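PDB 2QEN: walker-Type ATPase from Pyrococcus abyssi, which probably binds and hydrolyses ATP as a P-loop ATPase, binding ADP and magnesium, though its biological role is unknown. Local coordinates for residues L288-L293 and R302-V307. The protein carries 1 engineered substitution. Sequence-based numbering, arbitrary orientation.
Sequences LRAIAL and RDYLAV
Ala290 and Tyr304 bring the last turns of helices 282-292 and 298-307 together, their CA atoms, 7.3 Å apart, being the nearest such pair between the two segments. That spacing illustrates how an alanine lets a neighbouring helix lay an aromatic ring almost against its backbone. The Ala290 methyl points toward the other helix, and its CB lies 3.6 Å from CD2 of Tyr304. CE2 of Tyr304, the next ring carbon, is 4.1 Å from CA of Ala290. The ring gets there because CG of Tyr304 is anti to the backbone N (chi1 -180°), which swings the ring across the gap toward helix 282-292, its hydroxyl end coming near Leu293. There Leu293, just past the last helical turn, meets the far end of the ring, the two side chains crossing at roughly a right angle. Its CD1 methyl lies 3.4 Å from OH and 4.1 Å from CZ of Tyr304. Both methyls approach the ring obliquely, and the contact between the segments is apolar, burying a modest 142 Å² in total. With an alanine in place of Tyr304, the methyls of Ala290 and Leu293 would probably lose their shared partner, and a gap would be likely to open between the helices. Tyr304 also stacks on Tyr295 in the turn joining the helices, so the ring bridges both helix and connection. The pair belongs to a region assigned to the winged helix-turn-helix family of MCM C-terminal domains, away from the nucleotide site. On other sides of helix 282-292, Leu288 packs against helix 255-280, while Leu288 and Ile291 rest on Ile330 and Ile339 of the two-stranded antiparallel sheet formed by strands 330-333 and 336-339.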
loop_
_atom_site.group_PDB
_atom_site.type_symbol
_atom_site.label_atom_id
_atom_site.label_comp_id
_atom_site.label_asym_id
_atom_site.label_seq_id
_atom_site.Cartn_x
_atom_site.Cartn_y
_atom_site.Cartn_z
ATOM N N LEU A 288 -9.904 -17.624 6.931
ATOM C CA LEU A 288 -9.306 -16.565 7.736
ATOM C C LEU A 288 -9.660 -16.708 9.214
ATOM O O LEU A 288 -8.779 -16.693 10.079
ATOM C CB LEU A 288 -9.773 -15.217 7.195
ATOM C CG LEU A 288 -8.798 -14.315 6.409
ATOM C CD1 LEU A 288 -7.532 -14.989 5.903
ATOM C CD2 LEU A 288 -9.459 -13.501 5.318
ATOM N N ARG A 289 -10.947 -16.883 9.506
ATOM C CA ARG A 289 -11.361 -17.102 10.889
ATOM C C ARG A 289 -10.730 -18.361 11.504
ATOM O O ARG A 289 -10.209 -18.307 12.623
ATOM C CB ARG A 289 -12.872 -17.102 11.022
ATOM C CG ARG A 289 -13.326 -16.951 12.456
ATOM C CD ARG A 289 -14.786 -16.569 12.547
ATOM N NE ARG A 289 -15.003 -15.132 12.372
ATOM C CZ ARG A 289 -15.655 -14.586 11.348
ATOM N NH1 ARG A 289 -16.154 -15.352 10.386
ATOM N NH2 ARG A 289 -15.810 -13.270 11.290
ATOM N N ALA A 290 -10.741 -19.469 10.762
ATOM C CA ALA A 290 -10.095 -20.703 11.187
ATOM C C ALA A 290 -8.630 -20.487 11.617
ATOM O O ALA A 290 -8.240 -20.891 12.708
ATOM C CB ALA A 290 -10.189 -21.784 10.058
ATOM N N ILE A 291 -7.834 -19.867 10.745
ATOM C CA ILE A 291 -6.423 -19.539 11.016
ATOM C C ILE A 291 -6.266 -18.681 12.276
ATOM O O ILE A 291 -5.474 -19.018 13.155
ATOM C CB ILE A 291 -5.737 -18.869 9.785
ATOM C CG1 ILE A 291 -5.722 -19.851 8.604
ATOM C CG2 ILE A 291 -4.292 -18.360 10.121
ATOM C CD1 ILE A 291 -5.306 -19.256 7.269
ATOM N N ALA A 292 -7.049 -17.605 12.370
ATOM C CA ALA A 292 -7.098 -16.759 13.558
ATOM C C ALA A 292 -7.386 -17.524 14.852
ATOM O O ALA A 292 -6.914 -17.122 15.930
ATOM C CB ALA A 292 -8.141 -15.610 13.364
ATOM N N LEU A 293 -8.175 -18.600 14.760
ATOM C CA LEU A 293 -8.508 -19.428 15.931
ATOM C C LEU A 293 -7.472 -20.537 16.219
ATOM O O LEU A 293 -7.681 -21.354 17.108
ATOM C CB LEU A 293 -9.920 -20.049 15.802
ATOM C CG LEU A 293 -11.160 -19.140 15.737
ATOM C CD1 LEU A 293 -12.362 -19.956 15.293
ATOM C CD2 LEU A 293 -11.462 -18.504 17.073
ATOM N N ARG A 302 -8.851 -27.741 6.906
ATOM C CA ARG A 302 -9.731 -28.571 6.126
ATOM C C ARG A 302 -10.766 -29.313 6.983
ATOM O O ARG A 302 -11.968 -29.298 6.656
ATOM C CB ARG A 302 -8.861 -29.550 5.345
ATOM C CG ARG A 302 -9.533 -30.381 4.282
ATOM C CD ARG A 302 -8.557 -31.497 3.868
ATOM N NE ARG A 302 -8.401 -32.473 4.951
ATOM C CZ ARG A 302 -7.284 -33.136 5.251
ATOM N NH1 ARG A 302 -6.165 -32.953 4.557
ATOM N NH2 ARG A 302 -7.294 -33.989 6.269
ATOM N N ASP A 303 -10.313 -29.964 8.060
ATOM C CA ASP A 303 -11.228 -30.666 8.969
ATOM C C ASP A 303 -12.164 -29.695 9.699
ATOM O O ASP A 303 -13.324 -30.004 9.915
ATOM C CB ASP A 303 -10.467 -31.473 10.028
ATOM C CG ASP A 303 -9.626 -32.621 9.443
ATOM O OD1 ASP A 303 -9.793 -33.011 8.245
ATOM O OD2 ASP A 303 -8.786 -33.133 10.224
ATOM N N TYR A 304 -11.639 -28.538 10.098
ATOM C CA TYR A 304 -12.421 -27.564 10.876
ATOM C C TYR A 304 -13.637 -27.109 10.079
ATOM O O TYR A 304 -14.778 -27.164 10.563
ATOM C CB TYR A 304 -11.565 -26.360 11.278
ATOM C CG TYR A 304 -12.319 -25.316 12.088
ATOM C CD1 TYR A 304 -12.786 -25.603 13.384
ATOM C CD2 TYR A 304 -12.572 -24.051 11.556
ATOM C CE1 TYR A 304 -13.487 -24.647 14.121
ATOM C CE2 TYR A 304 -13.261 -23.083 12.279
ATOM C CZ TYR A 304 -13.700 -23.379 13.563
ATOM O OH TYR A 304 -14.389 -22.428 14.273
ATOM N N LEU A 305 -13.376 -26.703 8.842
ATOM C CA LEU A 305 -14.416 -26.249 7.944
ATOM C C LEU A 305 -15.367 -27.352 7.492
ATOM O O LEU A 305 -16.551 -27.085 7.304
ATOM C CB LEU A 305 -13.806 -25.511 6.739
ATOM C CG LEU A 305 -13.021 -24.234 7.081
ATOM C CD1 LEU A 305 -12.474 -23.579 5.817
ATOM C CD2 LEU A 305 -13.880 -23.241 7.904
ATOM N N ALA A 306 -14.860 -28.575 7.309
ATOM C CA ALA A 306 -15.713 -29.720 6.962
ATOM C C ALA A 306 -16.749 -29.938 8.050
ATOM O O ALA A 306 -17.924 -30.190 7.781
ATOM C CB ALA A 306 -14.870 -30.994 6.772
ATOM N N VAL A 307 -16.278 -29.818 9.285
ATOM C CA VAL A 307 -17.054 -30.038 10.484
ATOM C C VAL A 307 -18.100 -28.925 10.687
ATOM O O VAL A 307 -19.204 -29.186 11.171
ATOM C CB VAL A 307 -16.056 -30.176 11.682
ATOM C CG1 VAL A 307 -16.589 -29.582 12.980
ATOM C CG2 VAL A 307 -15.593 -31.640 11.822
#